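Local coordinates for protein farnesyl pyrophosphate synthase (Pseudomonas aeruginosa, PDB 3ZOU) that catalyses the condensation of geranyl diphosphate with isopentenyl diphosphate to give farnesyl diphosphate, as an all-helical prenyltransferase, probably with the help of bound magnesium, at residues 57-62 with 198-203; 51-56 with 65-70; 120-125 with 144-149. All coordinates share one frame; numbering follows the deposited sequence.

Interaction 1. Residues 57-62 with 198-203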
loop_
_atom_site.group_PDB
_atom_site.type_symbol
_atom_site.label_atom_id
_atom_site.label_comp_id
_atom_site.label_asym_id
_atom_site.label_seq_id
_atom_site.Cartn_x
_atom_site.Cartn_y
_atom_site.Cartn_z
ATOM N N GLU A 57 17.537 19.117 -2.414
ATOM C CA GLU A 57 18.714 20.050 -2.576
ATOM C C GLU A 57 18.327 21.344 -3.256
ATOM O O GLU A 57 18.850 22.440 -2.906
ATOM C CB GLU A 57 19.868 19.394 -3.302
ATOM C CG GLU A 57 20.469 18.216 -2.610
ATOM C CD GLU A 57 21.665 17.657 -3.457
ATOM O OE1 GLU A 57 22.406 18.425 -4.087
ATOM O OE2 GLU A 57 21.826 16.450 -3.577
ATOM N N ALA A 58 17.402 21.287 -4.197
ATOM C CA ALA A 58 16.952 22.452 -4.936
ATOM C C ALA A 58 16.415 23.497 -4.004
ATOM O O ALA A 58 16.483 24.707 -4.295
ATOM C CB ALA A 58 15.891 22.093 -5.980
ATOM N N LEU A 59 15.817 23.056 -2.879
ATOM C CA LEU A 59 15.220 23.981 -1.890
ATOM C C LEU A 59 16.142 24.203 -0.725
ATOM O O LEU A 59 15.692 24.725 0.292
ATOM C CB LEU A 59 13.858 23.463 -1.369
ATOM C CG LEU A 59 12.779 23.353 -2.464
ATOM C CD1 LEU A 59 11.460 22.953 -1.841
ATOM C CD2 LEU A 59 12.561 24.562 -3.339
ATOM N N GLY A 60 17.395 23.784 -0.877
ATOM C CA GLY A 60 18.449 23.963 0.165
ATOM C C GLY A 60 18.510 22.947 1.282
ATOM O O GLY A 60 19.217 23.180 2.288
ATOM N N GLY A 61 17.784 21.822 1.172
ATOM C CA GLY A 61 17.872 20.788 2.192
ATOM C C GLY A 61 19.040 19.873 2.023
ATOM O O GLY A 61 19.436 19.575 0.924
ATOM N N ALA A 62 19.639 19.424 3.121
ATOM C CA ALA A 62 20.681 18.420 3.026
ATOM C C ALA A 62 20.021 17.128 2.469
ATOM O O ALA A 62 18.965 16.758 2.954
ATOM C CB ALA A 62 21.284 18.151 4.396
ATOM N N GLY A 198 12.272 20.805 4.311
ATOM C CA GLY A 198 11.857 21.659 5.426
ATOM C C GLY A 198 11.635 23.101 4.993
ATOM O O GLY A 198 11.278 23.920 5.833
ATOM N N ARG A 199 11.789 23.390 3.693
ATOM C CA ARG A 199 11.727 24.749 3.140
ATOM C C ARG A 199 10.761 24.823 1.980
ATOM O O ARG A 199 10.849 25.725 1.132
ATOM C CB ARG A 199 13.129 25.214 2.726
ATOM C CG ARG A 199 14.158 25.040 3.836
ATOM C CD ARG A 199 15.654 25.188 3.477
ATOM N NE ARG A 199 16.485 24.717 4.608
ATOM C CZ ARG A 199 17.813 24.834 4.687
ATOM N NH1 ARG A 199 18.506 25.437 3.717
ATOM N NH2 ARG A 199 18.459 24.354 5.749
ATOM N N ALA A 200 9.800 23.908 1.936
ATOM C CA ALA A 200 8.848 23.930 0.884
ATOM C C ALA A 200 7.976 25.155 1.112
ATOM O O ALA A 200 7.786 25.580 2.239
ATOM C CB ALA A 200 8.061 22.663 0.875
ATOM N N GLU A 201 7.549 25.774 0.041
ATOM C CA GLU A 201 6.376 26.620 0.091
ATOM C C GLU A 201 5.584 26.517 -1.149
ATOM O O GLU A 201 6.016 25.899 -2.101
ATOM C CB GLU A 201 6.707 28.038 0.513
ATOM C CG GLU A 201 7.982 28.546 0.034
ATOM C CD GLU A 201 7.960 28.788 -1.452
ATOM O OE1 GLU A 201 6.864 29.024 -2.084
ATOM O OE2 GLU A 201 9.089 28.774 -1.971
ATOM N N PRO A 202 4.349 27.038 -1.163
ATOM C CA PRO A 202 3.505 26.746 -2.314
ATOM C C PRO A 202 4.029 27.127 -3.683
ATOM O O PRO A 202 3.868 26.382 -4.579
ATOM C CB PRO A 202 2.181 27.464 -2.005
ATOM C CG PRO A 202 2.173 27.483 -0.532
ATOM C CD PRO A 202 3.598 27.637 -0.038
ATOM N N ALA A 203 4.624 28.326 -3.833
ATOM C CA ALA A 203 5.105 28.688 -5.132
ATOM C C ALA A 203 6.239 27.747 -5.557
ATOM O O ALA A 203 6.297 27.386 -6.725
ATOM C CB ALA A 203 5.586 30.124 -5.113
#
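Arg199 sets its CG beside the backbone N (chi1 -51°) and then runs extended through chi2 and chi3, which lays the whole side chain across the turn at Leu59 and Gly60. That turn is a Schellman motif closing helix 47-58: Gly60, with positive phi, is the C-prime residue, Gly60 N bonds to Glu57 O at 2.8 Å, and Gly61 N reaches back to Cys56 O. The arginine packs on the carbonyls of this helix end. Its CD lies 3.2 Å from Leu59 O, with CB and CG following the same oxygen at longer range, while the guanidinium passes over Gly60 with one face turned to Gly60 O. Arg199 NH1 is 2.8 Å from that oxygen, yet the angle is too poor for a hydrogen bond; the approach over the face suggests instead an electrostatic attraction between the probably cationic group and the carbonyl dipole.

The apolar part is Leu59, which points toward 198-203 and is also touched by Phe277, Ser204 and Leu208. Residues 197-201 link helix 171-196 to helix 202-227; Glu201 takes the N-cap position of the latter, and its OE2 bonds to Ser204 OG. The contact thus joins a helix C terminus to an interhelical turn at the surface, and its hydrophobic part comes down to Leu59 CD1, 3.9 Å from Ala200 CA and 4.4 Å from Ala200 CB.

Interaction 2. Residues 51-56 with 65-70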
loop_
_atom_site.group_PDB
_atom_site.type_symbol
_atom_site.label_atom_id
_atom_site.label_comp_id
_atom_site.label_asym_id
_atom_site.label_seq_id
_atom_site.Cartn_x
_atom_site.Cartn_y
_atom_site.Cartn_z
ATOM N N LEU A 51 15.409 12.167 -8.138
ATOM C CA LEU A 51 14.495 13.270 -8.135
ATOM C C LEU A 51 14.228 13.764 -6.720
ATOM O O LEU A 51 14.100 14.967 -6.485
ATOM C CB LEU A 51 13.190 12.909 -8.864
ATOM C CG LEU A 51 13.296 12.870 -10.399
ATOM C CD1 LEU A 51 12.119 12.162 -11.047
ATOM C CD2 LEU A 51 13.480 14.269 -10.972
ATOM N N ALA A 52 13.952 12.830 -5.796
ATOM C CA ALA A 52 13.693 13.219 -4.379
ATOM C C ALA A 52 14.914 13.942 -3.800
ATOM O O ALA A 52 14.750 14.978 -3.201
ATOM C CB ALA A 52 13.327 11.993 -3.558
ATOM N N TYR A 53 16.080 13.381 -3.964
ATOM C CA TYR A 53 17.299 14.048 -3.424
ATOM C C TYR A 53 17.458 15.400 -4.100
ATOM O O TYR A 53 17.751 16.396 -3.433
ATOM C CB TYR A 53 18.540 13.198 -3.699
ATOM C CG TYR A 53 18.582 11.964 -2.830
ATOM C CD1 TYR A 53 18.510 12.034 -1.445
ATOM C CD2 TYR A 53 18.761 10.701 -3.379
ATOM C CE1 TYR A 53 18.594 10.913 -0.657
ATOM C CE2 TYR A 53 18.782 9.555 -2.589
ATOM C CZ TYR A 53 18.754 9.677 -1.215
ATOM O OH TYR A 53 18.780 8.535 -0.387
ATOM N N ALA A 54 17.271 15.452 -5.415
ATOM C CA ALA A 54 17.592 16.682 -6.159
ATOM C C ALA A 54 16.575 17.738 -5.792
ATOM O O ALA A 54 16.909 18.934 -5.729
ATOM C CB ALA A 54 17.672 16.448 -7.652
ATOM N N ALA A 55 15.279 17.391 -5.638
ATOM C CA ALA A 55 14.310 18.374 -5.237
ATOM C C ALA A 55 14.601 18.909 -3.810
ATOM O O ALA A 55 14.378 20.105 -3.545
ATOM C CB ALA A 55 12.879 17.772 -5.321
ATOM N N CYS A 56 14.990 18.027 -2.917
ATOM C CA CYS A 56 15.318 18.403 -1.566
ATOM C C CYS A 56 16.497 19.422 -1.650
ATOM O O CYS A 56 16.366 20.518 -1.061
ATOM C CB CYS A 56 15.700 17.187 -0.793
ATOM S SG CYS A 56 16.133 17.493 0.927
ATOM N N ARG A 65 18.005 14.211 4.364
ATOM C CA ARG A 65 16.686 14.459 4.842
ATOM C C ARG A 65 15.680 13.690 3.969
ATOM O O ARG A 65 14.579 13.370 4.445
ATOM C CB ARG A 65 16.297 15.919 4.814
ATOM C CG ARG A 65 17.206 16.772 5.744
ATOM C CD ARG A 65 16.934 18.242 5.580
ATOM N NE ARG A 65 15.574 18.573 5.942
ATOM C CZ ARG A 65 15.115 18.888 7.161
ATOM N NH1 ARG A 65 15.972 19.026 8.194
ATOM N NH2 ARG A 65 13.831 19.182 7.349
ATOM N N ALA A 66 16.051 13.481 2.718
ATOM C CA ALA A 66 15.110 12.832 1.746
ATOM C C ALA A 66 15.301 11.328 1.650
ATOM O O ALA A 66 14.767 10.686 0.762
ATOM C CB ALA A 66 15.267 13.487 0.367
ATOM N N ASP A 67 16.125 10.750 2.537
ATOM C CA ASP A 67 16.355 9.275 2.419
ATOM C C ASP A 67 15.064 8.459 2.446
ATOM O O ASP A 67 14.913 7.536 1.644
ATOM C CB ASP A 67 17.255 8.755 3.548
ATOM C CG ASP A 67 18.760 9.086 3.330
ATOM O OD1 ASP A 67 19.208 9.409 2.228
ATOM O OD2 ASP A 67 19.552 8.958 4.338
ATOM N N ALA A 68 14.179 8.751 3.366
ATOM C CA ALA A 68 12.928 7.938 3.453
ATOM C C ALA A 68 12.071 8.159 2.212
ATOM O O ALA A 68 11.524 7.199 1.655
ATOM C CB ALA A 68 12.180 8.222 4.720
ATOM N N ALA A 69 11.969 9.402 1.772
ATOM C CA ALA A 69 11.284 9.741 0.513
ATOM C C ALA A 69 11.819 8.960 -0.674
ATOM O O ALA A 69 11.032 8.359 -1.419
ATOM C CB ALA A 69 11.452 11.216 0.226
ATOM N N ALA A 70 13.148 8.892 -0.831
ATOM C CA ALA A 70 13.823 8.192 -1.881
ATOM C C ALA A 70 13.474 6.698 -1.807
ATOM O O ALA A 70 13.142 6.103 -2.819
ATOM C CB ALA A 70 15.329 8.438 -1.737
#
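Tyr53 reaches across to Ala66, Asp67 and Ala70, joining helix 47-58 to the start of helix 67-85, two successive helices of the all-alpha prenyl synthase fold. The tight part sets alanine methyls against the Tyr53 ring and against each other. Ala70 CB meets the far end of the ring obliquely, 3.7 Å from Tyr53 CZ. Ala66 CB touches both Cys56 CB, at 3.9 Å, and Tyr53 CD1, at 4.0 Å. Ala52 CB stands 4.3 Å from Ala69 CB and also faces Ala70, and the CA atoms of Ala52 and Ala70 are 5.6 Å apart, a backbone approach that methyl-sized groups permit.

Toward Arg65 the packing is looser and partly open to solvent: Cys56 SG, carried anti to the backbone N (chi1 -180°), comes only to 4.2 Å from Arg65 CB. The arginine bends at chi3 and spends its NE on Ala196 O.

The polar end is more exact. Tyr53 OH donates to Asp67 OD1 at 2.8 Å; the oxygen lies at the ring edge in its plane, whereas the carboxylate is turned 87° from the ring. The hydroxyl meets OD1 on its anti side, 30° out of the carboxylate plane. OD1 also forms a salt bridge with Arg13 NE of helix 3-19. One carboxylate oxygen therefore receives both a neutral and a cationic donor, which probably stabilises the ionised aspartate and fixes the phenol's direction where three helices meet.

Interaction 3. Residues 120-125 with 144-149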
loop_
_atom_site.group_PDB
_atom_site.type_symbol
_atom_site.label_atom_id
_atom_site.label_comp_id
_atom_site.label_asym_id
_atom_site.label_seq_id
_atom_site.Cartn_x
_atom_site.Cartn_y
_atom_site.Cartn_z
ATOM N N LEU A 120 5.452 -1.524 2.683
ATOM C CA LEU A 120 6.719 -1.022 3.237
ATOM C C LEU A 120 6.944 0.421 2.892
ATOM O O LEU A 120 7.555 1.160 3.665
ATOM C CB LEU A 120 7.834 -1.888 2.784
ATOM C CG LEU A 120 9.250 -1.611 3.273
ATOM C CD1 LEU A 120 9.258 -1.722 4.771
ATOM C CD2 LEU A 120 10.176 -2.647 2.656
ATOM N N ALA A 121 6.599 0.819 1.677
ATOM C CA ALA A 121 6.790 2.205 1.240
ATOM C C ALA A 121 6.131 3.134 2.265
ATOM O O ALA A 121 6.655 4.200 2.632
ATOM C CB ALA A 121 6.271 2.431 -0.147
ATOM N N PHE A 122 4.898 2.816 2.639
ATOM C CA PHE A 122 4.086 3.632 3.558
ATOM C C PHE A 122 4.618 3.527 4.991
ATOM O O PHE A 122 4.728 4.531 5.686
ATOM C CB PHE A 122 2.577 3.280 3.426
ATOM C CG PHE A 122 2.039 3.650 2.075
ATOM C CD1 PHE A 122 1.935 4.983 1.713
ATOM C CD2 PHE A 122 1.673 2.715 1.162
ATOM C CE1 PHE A 122 1.388 5.326 0.467
ATOM C CE2 PHE A 122 1.137 3.058 -0.078
ATOM C CZ PHE A 122 1.060 4.363 -0.433
ATOM N N GLU A 123 5.104 2.335 5.373
ATOM C CA GLU A 123 5.758 2.194 6.657
ATOM C C GLU A 123 6.957 3.113 6.783
ATOM O O GLU A 123 7.127 3.739 7.821
ATOM C CB GLU A 123 6.217 0.718 6.849
ATOM C CG GLU A 123 6.828 0.493 8.235
ATOM C CD GLU A 123 7.266 -0.931 8.430
ATOM O OE1 GLU A 123 6.828 -1.875 7.763
ATOM O OE2 GLU A 123 8.179 -1.096 9.274
ATOM N N VAL A 124 7.798 3.158 5.762
ATOM C CA VAL A 124 9.023 3.954 5.789
ATOM C C VAL A 124 8.707 5.433 5.986
ATOM O O VAL A 124 9.401 6.147 6.720
ATOM C CB VAL A 124 9.829 3.679 4.533
ATOM C CG1 VAL A 124 10.838 4.740 4.207
ATOM C CG2 VAL A 124 10.498 2.335 4.686
ATOM N N LEU A 125 7.671 5.945 5.346
ATOM C CA LEU A 125 7.323 7.364 5.492
ATOM C C LEU A 125 6.703 7.679 6.807
ATOM O O LEU A 125 6.777 8.823 7.262
ATOM C CB LEU A 125 6.386 7.841 4.354
ATOM C CG LEU A 125 6.962 7.858 2.992
ATOM C CD1 LEU A 125 5.893 8.347 1.995
ATOM C CD2 LEU A 125 8.162 8.798 2.963
ATOM N N ARG A 144 0.481 12.413 -0.242
ATOM C CA ARG A 144 0.824 12.597 -1.653
ATOM C C ARG A 144 1.238 11.296 -2.282
ATOM O O ARG A 144 0.876 10.985 -3.420
ATOM C CB ARG A 144 1.928 13.642 -1.773
ATOM C CG ARG A 144 1.411 15.046 -1.432
ATOM C CD ARG A 144 0.707 15.611 -2.652
ATOM N NE ARG A 144 0.026 16.859 -2.450
ATOM C CZ ARG A 144 -0.298 17.669 -3.460
ATOM N NH1 ARG A 144 0.063 17.364 -4.725
ATOM N NH2 ARG A 144 -0.932 18.798 -3.199
ATOM N N LEU A 145 2.003 10.475 -1.567
ATOM C CA LEU A 145 2.430 9.209 -2.143
ATOM C C LEU A 145 1.218 8.257 -2.371
ATOM O O LEU A 145 1.149 7.575 -3.364
ATOM C CB LEU A 145 3.459 8.523 -1.290
ATOM C CG LEU A 145 4.080 7.307 -2.023
ATOM C CD1 LEU A 145 4.686 7.643 -3.360
ATOM C CD2 LEU A 145 5.147 6.636 -1.172
ATOM N N ALA A 146 0.332 8.240 -1.404
ATOM C CA ALA A 146 -0.853 7.319 -1.515
ATOM C C ALA A 146 -1.714 7.742 -2.663
ATOM O O ALA A 146 -2.176 6.904 -3.406
ATOM C CB ALA A 146 -1.656 7.320 -0.241
ATOM N N ARG A 147 -1.898 9.048 -2.852
ATOM C CA ARG A 147 -2.698 9.530 -3.995
ATOM C C ARG A 147 -2.006 9.261 -5.317
ATOM O O ARG A 147 -2.615 8.787 -6.299
ATOM C CB ARG A 147 -2.984 11.009 -3.908
ATOM C CG ARG A 147 -3.809 11.464 -2.778
ATOM C CD ARG A 147 -3.961 13.004 -2.864
ATOM N NE ARG A 147 -4.839 13.558 -1.822
ATOM C CZ ARG A 147 -4.828 14.829 -1.394
ATOM N NH1 ARG A 147 -3.960 15.726 -1.865
ATOM N NH2 ARG A 147 -5.689 15.209 -0.455
ATOM N N ALA A 148 -0.698 9.478 -5.334
ATOM C CA ALA A 148 0.039 9.239 -6.564
ATOM C C ALA A 148 0.154 7.796 -6.940
ATOM O O ALA A 148 0.305 7.467 -8.137
ATOM C CB ALA A 148 1.446 9.810 -6.427
ATOM N N ALA A 149 0.249 6.903 -5.934
ATOM C CA ALA A 149 0.488 5.464 -6.184
ATOM C C ALA A 149 -0.835 4.764 -6.523
ATOM O O ALA A 149 -0.767 3.679 -7.146
ATOM C CB ALA A 149 1.078 4.798 -5.003
#
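Phe122 drives the CE1-CZ edge of its ring into helix 135-149 where Leu145 passes into Ala146. CE1 lies 3.6 Å from Ala146 CA and 3.7 Å from Ala146 CB, and Ala146 N sits in the plane of the ring at its edge, so the phenyl meets the backbone with its rim. Beside it, Leu145 CG is 4.2 Å from CE1. The second point of close packing is Leu125 CD1 against Leu145 CD2, at 3.7 Å, the two side chains crossing at about a right angle. Ala121 CB adds a more distant contact to the same CD2 methyl, at 4.5 Å.

What places these groups is partly rotameric. Leu145 holds CG anti to its own N (chi1 -170°), which sends the branch between Ala121 and Leu125, residues one helical turn apart. Phe122 has CG beside the backbone N (chi1 -66°), and this carries a ring whose CB does not itself point at the partner across to Ala146. This is near-antiparallel helix packing within the all-alpha prenyl synthase fold: the axes of the two short segments approach to 11.1 Å at 163°, so large side chains have to span the interval. The side chains that meet are all apolar, and all five touching residues are buried.

Farther out, the Phe122 ring stacks on Phe122 of the second subunit, while Ala146 packs against Glu123 of that subunit, so the helix pair also belongs to the dimer interface. Within the chain, Leu142 extends the Phe122 and Leu125 contacts along helix 135-149. Helix 67-85 touches Ala121 through Leu75 and Ile76 and Leu125 through Ala72; helix 171-196 supplies Leu192 to Leu125 and Leu185 to Leu145.

From the N terminus, helix 47-58 enters two contacts in succession. Interaction 2 closes a short loop, with only eight residues between 51-56 and 65-70. Segment 57-62 of interaction 1 lies wholly within that loop but finds its partner at 198-203, so the two contacts cross along the chain; they also touch, Gly198 CA packing 3.7 Å from Arg65 NH2. Interaction 3 opens after interaction 2 has closed and is nested within the long loop of interaction 1. It meets interaction 2 where Ala68 O packs 3.6 Å from Val124 CG1. Together they tie helices 47-58, 67-85, 107-126 and 135-149 to the turn before helix 202-227.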